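Long-range contact in oxalate oxidase (Hordeum vulgare, PDB 1FI2), which oxidises oxalate with dioxygen to carbon dioxide and hydrogen peroxide at a manganese centre, and also shows superoxide dismutase activity: residues 98-110 / 136-150. Numbering follows the deposited sequence.
Sequences MVMKGELLVGILG and MHFQFNVGKTEAYMV. With MN (manganese (II) ion), chain B.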
loop_
_atom_site.group_PDB
_atom_site.type_symbol
_atom_site.label_atom_id
_atom_site.label_comp_id
_atom_site.label_asym_id
_atom_site.label_seq_id
_atom_site.Cartn_x
_atom_site.Cartn_y
_atom_site.Cartn_z
ATOM N N MET A 98 25.533 -0.955 5.155
ATOM C CA MET A 98 26.690 -0.322 5.770
ATOM C C MET A 98 27.905 -1.239 5.613
ATOM O O MET A 98 27.791 -2.436 5.874
ATOM C CB MET A 98 26.470 0.006 7.252
ATOM C CG MET A 98 27.688 0.700 7.856
ATOM S SD MET A 98 27.555 1.017 9.623
ATOM C CE MET A 98 26.610 2.534 9.622
ATOM N N VAL A 99 29.037 -0.671 5.210
ATOM C CA VAL A 99 30.266 -1.470 5.142
ATOM C C VAL A 99 30.851 -1.544 6.550
ATOM O O VAL A 99 30.978 -0.511 7.210
ATOM C CB VAL A 99 31.266 -0.873 4.146
ATOM C CG1 VAL A 99 32.649 -1.509 4.256
ATOM C CG2 VAL A 99 30.735 -1.047 2.727
ATOM N N MET A 100 31.172 -2.748 7.004
ATOM C CA MET A 100 31.713 -2.909 8.349
ATOM C C MET A 100 33.232 -2.944 8.379
ATOM O O MET A 100 33.843 -2.454 9.329
ATOM C CB MET A 100 31.125 -4.158 8.999
ATOM C CG MET A 100 29.640 -4.090 9.298
ATOM S SD MET A 100 29.101 -2.629 10.186
ATOM C CE MET A 100 30.477 -2.273 11.279
ATOM N N LYS A 101 33.833 -3.547 7.359
ATOM C CA LYS A 101 35.292 -3.601 7.286
ATOM C C LYS A 101 35.725 -3.704 5.826
ATOM O O LYS A 101 34.987 -4.243 5.000
ATOM C CB LYS A 101 35.845 -4.743 8.122
ATOM C CG LYS A 101 35.965 -6.106 7.475
ATOM C CD LYS A 101 36.457 -7.152 8.465
ATOM C CE LYS A 101 37.859 -6.892 8.967
ATOM N NZ LYS A 101 38.910 -7.154 7.949
ATOM N N GLY A 102 36.902 -3.178 5.517
ATOM C CA GLY A 102 37.436 -3.248 4.167
ATOM C C GLY A 102 36.989 -2.107 3.271
ATOM O O GLY A 102 36.473 -1.084 3.710
ATOM N N GLU A 103 37.300 -2.250 1.984
ATOM C CA GLU A 103 37.022 -1.248 0.968
ATOM C C GLU A 103 36.232 -1.868 -0.183
ATOM O O GLU A 103 36.753 -2.733 -0.892
ATOM C CB GLU A 103 38.326 -0.659 0.421
ATOM C CG GLU A 103 39.273 -0.097 1.466
ATOM C CD GLU A 103 40.576 0.410 0.891
ATOM O OE1 GLU A 103 40.689 1.637 0.704
ATOM O OE2 GLU A 103 41.482 -0.409 0.641
ATOM N N LEU A 104 34.984 -1.443 -0.362
ATOM C CA LEU A 104 34.157 -1.999 -1.423
ATOM C C LEU A 104 33.723 -0.983 -2.475
ATOM O O LEU A 104 33.121 0.044 -2.149
ATOM C CB LEU A 104 32.874 -2.612 -0.843
ATOM C CG LEU A 104 32.953 -3.850 0.039
ATOM C CD1 LEU A 104 31.575 -4.163 0.616
ATOM C CD2 LEU A 104 33.469 -5.055 -0.732
ATOM N N LEU A 105 33.974 -1.309 -3.741
ATOM C CA LEU A 105 33.438 -0.511 -4.842
ATOM C C LEU A 105 31.969 -0.934 -4.975
ATOM O O LEU A 105 31.673 -2.112 -5.188
ATOM C CB LEU A 105 34.167 -0.736 -6.162
ATOM C CG LEU A 105 33.563 -0.019 -7.378
ATOM C CD1 LEU A 105 33.804 1.480 -7.298
ATOM C CD2 LEU A 105 34.105 -0.592 -8.678
ATOM N N VAL A 106 31.068 -0.001 -4.731
ATOM C CA VAL A 106 29.631 -0.254 -4.792
ATOM C C VAL A 106 29.082 0.461 -6.027
ATOM O O VAL A 106 29.294 1.669 -6.150
ATOM C CB VAL A 106 28.905 0.277 -3.545
ATOM C CG1 VAL A 106 27.400 0.041 -3.642
ATOM C CG2 VAL A 106 29.415 -0.439 -2.294
ATOM N N GLY A 107 28.405 -0.276 -6.904
ATOM C CA GLY A 107 27.872 0.389 -8.108
ATOM C C GLY A 107 26.369 0.153 -8.228
ATOM O O GLY A 107 25.858 -0.937 -7.974
ATOM N N ILE A 108 25.652 1.217 -8.566
ATOM C CA ILE A 108 24.205 1.206 -8.742
ATOM C C ILE A 108 23.895 1.709 -10.152
ATOM O O ILE A 108 24.425 2.746 -10.552
ATOM C CB ILE A 108 23.467 2.085 -7.720
ATOM C CG1 ILE A 108 23.801 1.698 -6.273
ATOM C CG2 ILE A 108 21.957 2.013 -7.924
ATOM C CD1 ILE A 108 24.900 2.553 -5.683
ATOM N N LEU A 109 23.065 0.984 -10.890
ATOM C CA LEU A 109 22.725 1.370 -12.255
ATOM C C LEU A 109 21.295 1.846 -12.445
ATOM O O LEU A 109 20.326 1.171 -12.097
ATOM C CB LEU A 109 23.016 0.156 -13.160
ATOM C CG LEU A 109 24.499 -0.244 -13.207
ATOM C CD1 LEU A 109 24.674 -1.736 -12.998
ATOM C CD2 LEU A 109 25.125 0.198 -14.523
ATOM N N GLY A 110 21.147 3.033 -13.036
ATOM C CA GLY A 110 19.813 3.565 -13.327
ATOM C C GLY A 110 19.168 2.778 -14.465
ATOM O O GLY A 110 19.855 2.090 -15.221
ATOM N N MET A 136 19.690 -2.812 -11.060
ATOM C CA MET A 136 20.895 -3.643 -11.073
ATOM C C MET A 136 22.004 -2.985 -10.256
ATOM O O MET A 136 22.169 -1.761 -10.288
ATOM C CB MET A 136 21.336 -3.904 -12.519
ATOM C CG MET A 136 22.346 -5.037 -12.646
ATOM S SD MET A 136 22.984 -5.282 -14.315
ATOM C CE MET A 136 21.468 -5.561 -15.228
ATOM N N HIS A 137 22.749 -3.787 -9.495
ATOM C CA HIS A 137 23.832 -3.258 -8.665
ATOM C C HIS A 137 24.854 -4.342 -8.350
ATOM O O HIS A 137 24.583 -5.528 -8.561
ATOM C CB HIS A 137 23.267 -2.642 -7.381
ATOM C CG HIS A 137 22.484 -3.584 -6.522
ATOM N ND1 HIS A 137 21.267 -4.095 -6.921
ATOM C CD2 HIS A 137 22.716 -4.102 -5.290
ATOM C CE1 HIS A 137 20.794 -4.882 -5.985
ATOM N NE2 HIS A 137 21.647 -4.921 -4.971
ATOM N N PHE A 138 26.025 -3.952 -7.863
ATOM C CA PHE A 138 27.076 -4.908 -7.535
ATOM C C PHE A 138 28.045 -4.330 -6.507
ATOM O O PHE A 138 28.019 -3.129 -6.237
ATOM C CB PHE A 138 27.888 -5.235 -8.802
ATOM C CG PHE A 138 28.615 -4.055 -9.396
ATOM C CD1 PHE A 138 29.880 -3.691 -8.961
ATOM C CD2 PHE A 138 28.029 -3.308 -10.405
ATOM C CE1 PHE A 138 30.541 -2.611 -9.510
ATOM C CE2 PHE A 138 28.686 -2.222 -10.959
ATOM C CZ PHE A 138 29.943 -1.867 -10.510
ATOM N N GLN A 139 28.894 -5.184 -5.950
ATOM C CA GLN A 139 29.931 -4.779 -5.009
ATOM C C GLN A 139 31.217 -5.523 -5.398
ATOM O O GLN A 139 31.154 -6.680 -5.807
ATOM C CB GLN A 139 29.631 -5.017 -3.539
ATOM C CG GLN A 139 28.552 -4.141 -2.918
ATOM C CD GLN A 139 27.181 -4.779 -3.052
ATOM O OE1 GLN A 139 27.057 -6.010 -3.038
ATOM N NE2 GLN A 139 26.141 -3.969 -3.202
ATOM N N PHE A 140 32.356 -4.856 -5.298
ATOM C CA PHE A 140 33.647 -5.449 -5.659
ATOM C C PHE A 140 34.694 -5.072 -4.618
ATOM O O PHE A 140 34.868 -3.886 -4.329
ATOM C CB PHE A 140 34.023 -4.961 -7.056
ATOM C CG PHE A 140 35.286 -5.506 -7.650
ATOM C CD1 PHE A 140 35.327 -6.779 -8.187
ATOM C CD2 PHE A 140 36.422 -4.716 -7.739
ATOM C CE1 PHE A 140 36.484 -7.280 -8.751
ATOM C CE2 PHE A 140 37.584 -5.206 -8.309
ATOM C CZ PHE A 140 37.615 -6.491 -8.814
ATOM N N ASN A 141 35.379 -6.054 -4.030
ATOM C CA ASN A 141 36.385 -5.773 -3.006
ATOM C C ASN A 141 37.685 -5.276 -3.625
ATOM O O ASN A 141 38.443 -6.054 -4.202
ATOM C CB ASN A 141 36.622 -7.018 -2.148
ATOM C CG ASN A 141 37.562 -6.780 -0.983
ATOM O OD1 ASN A 141 38.061 -5.671 -0.793
ATOM N ND2 ASN A 141 37.813 -7.817 -0.192
ATOM N N VAL A 142 37.977 -3.989 -3.434
ATOM C CA VAL A 142 39.158 -3.377 -4.027
ATOM C C VAL A 142 40.318 -3.266 -3.046
ATOM O O VAL A 142 41.382 -2.758 -3.412
ATOM C CB VAL A 142 38.868 -1.972 -4.598
ATOM C CG1 VAL A 142 37.833 -2.040 -5.710
ATOM C CG2 VAL A 142 38.430 -1.014 -3.500
ATOM N N GLY A 143 40.119 -3.730 -1.820
ATOM C CA GLY A 143 41.166 -3.679 -0.806
ATOM C C GLY A 143 41.990 -4.963 -0.818
ATOM O O GLY A 143 41.702 -5.892 -1.571
ATOM N N LYS A 144 43.006 -5.018 0.038
ATOM C CA LYS A 144 43.868 -6.190 0.117
ATOM C C LYS A 144 43.432 -7.135 1.233
ATOM O O LYS A 144 44.010 -8.207 1.407
ATOM C CB LYS A 144 45.327 -5.808 0.349
ATOM C CG LYS A 144 45.951 -4.825 -0.623
ATOM C CD LYS A 144 47.462 -5.029 -0.667
ATOM C CE LYS A 144 48.213 -3.742 -0.942
ATOM N NZ LYS A 144 49.554 -3.989 -1.549
ATOM N N THR A 145 42.466 -6.710 2.035
ATOM C CA THR A 145 41.956 -7.490 3.144
ATOM C C THR A 145 40.526 -7.955 2.861
ATOM O O THR A 145 39.870 -7.459 1.951
ATOM C CB THR A 145 41.901 -6.677 4.455
ATOM O OG1 THR A 145 41.018 -5.559 4.273
ATOM C CG2 THR A 145 43.272 -6.171 4.860
ATOM N N GLU A 146 40.065 -8.893 3.677
ATOM C CA GLU A 146 38.694 -9.389 3.546
ATOM C C GLU A 146 37.744 -8.254 3.923
ATOM O O GLU A 146 38.033 -7.516 4.870
ATOM C CB GLU A 146 38.520 -10.577 4.480
ATOM C CG GLU A 146 37.143 -11.212 4.513
ATOM C CD GLU A 146 37.077 -12.272 5.602
ATOM O OE1 GLU A 146 37.607 -12.010 6.704
ATOM O OE2 GLU A 146 36.501 -13.346 5.349
ATOM N N ALA A 147 36.647 -8.090 3.194
ATOM C CA ALA A 147 35.704 -7.019 3.508
ATOM C C ALA A 147 34.345 -7.603 3.880
ATOM O O ALA A 147 34.077 -8.757 3.542
ATOM C CB ALA A 147 35.559 -6.070 2.329
ATOM N N TYR A 148 33.535 -6.834 4.611
ATOM C CA TYR A 148 32.187 -7.331 4.906
ATOM C C TYR A 148 31.223 -6.168 5.115
ATOM O O TYR A 148 31.611 -5.067 5.501
ATOM C CB TYR A 148 32.173 -8.334 6.033
ATOM C CG TYR A 148 31.950 -7.950 7.465
ATOM C CD1 TYR A 148 30.666 -7.843 7.992
ATOM C CD2 TYR A 148 33.015 -7.723 8.329
ATOM C CE1 TYR A 148 30.453 -7.505 9.318
ATOM C CE2 TYR A 148 32.821 -7.382 9.655
ATOM C CZ TYR A 148 31.536 -7.279 10.142
ATOM O OH TYR A 148 31.336 -6.935 11.462
ATOM N N MET A 149 29.966 -6.422 4.768
ATOM C CA MET A 149 28.898 -5.446 4.915
ATOM C C MET A 149 27.646 -6.131 5.457
ATOM O O MET A 149 27.496 -7.348 5.341
ATOM C CB MET A 149 28.559 -4.799 3.569
ATOM C CG MET A 149 28.102 -5.787 2.514
ATOM S SD MET A 149 27.743 -5.052 0.913
ATOM C CE MET A 149 26.830 -6.383 0.123
ATOM N N VAL A 150 26.793 -5.375 6.125
ATOM C CA VAL A 150 25.496 -5.840 6.603
ATOM C C VAL A 150 24.438 -4.907 6.009
ATOM O O VAL A 150 24.593 -3.688 6.118
ATOM C CB VAL A 150 25.394 -5.854 8.134
ATOM C CG1 VAL A 150 23.989 -6.248 8.573
ATOM C CG2 VAL A 150 26.407 -6.801 8.770
HETATM MN MN MN B . 21.880 -6.299 -3.229
HETATM O O HOH W 1 38.949 -4.657 1.659
HETATM O O HOH W 2 42.793 -2.623 1.990
HETATM O O HOH W 3 19.397 -1.157 -13.348
HETATM O O HOH W 4 23.873 -5.510 -2.601
HETATM O O HOH W 5 22.171 -8.204 -1.739
#
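Lys101 crosses Tyr148 at about a right angle. Its CB lies 4.1 Å from Tyr148 CD2; CG, set between the backbone N and the carbonyl carbon (chi1 87°), comes within 3.5 Å of the same atom; CD reaches the ring edge in its plane; CE passes near Glu146 O, and bends at chi3 and chi4 let NZ donate to that oxygen at 3.2 Å. Met100 meets the same ring from over a face, its CB 3.5 Å from the Tyr148 centroid and 20° off the normal. Both residues can face one tyrosine because a classic beta bulge interrupts the pairing: Tyr148 O accepts from Met100 N and Lys101 N together. Arg76 adds a cation-pi contact to this ring.

Beyond Gly102 the chain passes into the second sheet of the cupin jellyroll, where strand 103-109 pairs antiparallel with strand 137-141 (axes 4.5 Å apart). Leu104 points between the sheets, with CD2 3.8 Å from Ala147 CB and CD1 against Met149 SD. On the other face of the second sheet, Gly107 CA stands over the Phe138 ring, 4.1 Å from its centroid, in a CH-pi contact.

The turn 142-146 is tied down by Asn141. Its OD1 accepts from Gly143 N, an Asx turn, and from a water that in turn accepts from Glu103 N, while ND2 donates almost straight to Thr145 O (171°).

At the far end, His137 NE2 binds manganese at 2.2 Å, beside His88, His90 and Glu95, and its ND1 is held by Leu135 O. Gln139 NE2 donates to a metal-bound water, and its OE1 accepts from Asn85, an oxalate-binding residue. The pairing places His137 and Gln139 on the same face of the strand, where Gln139 probably helps orient that water.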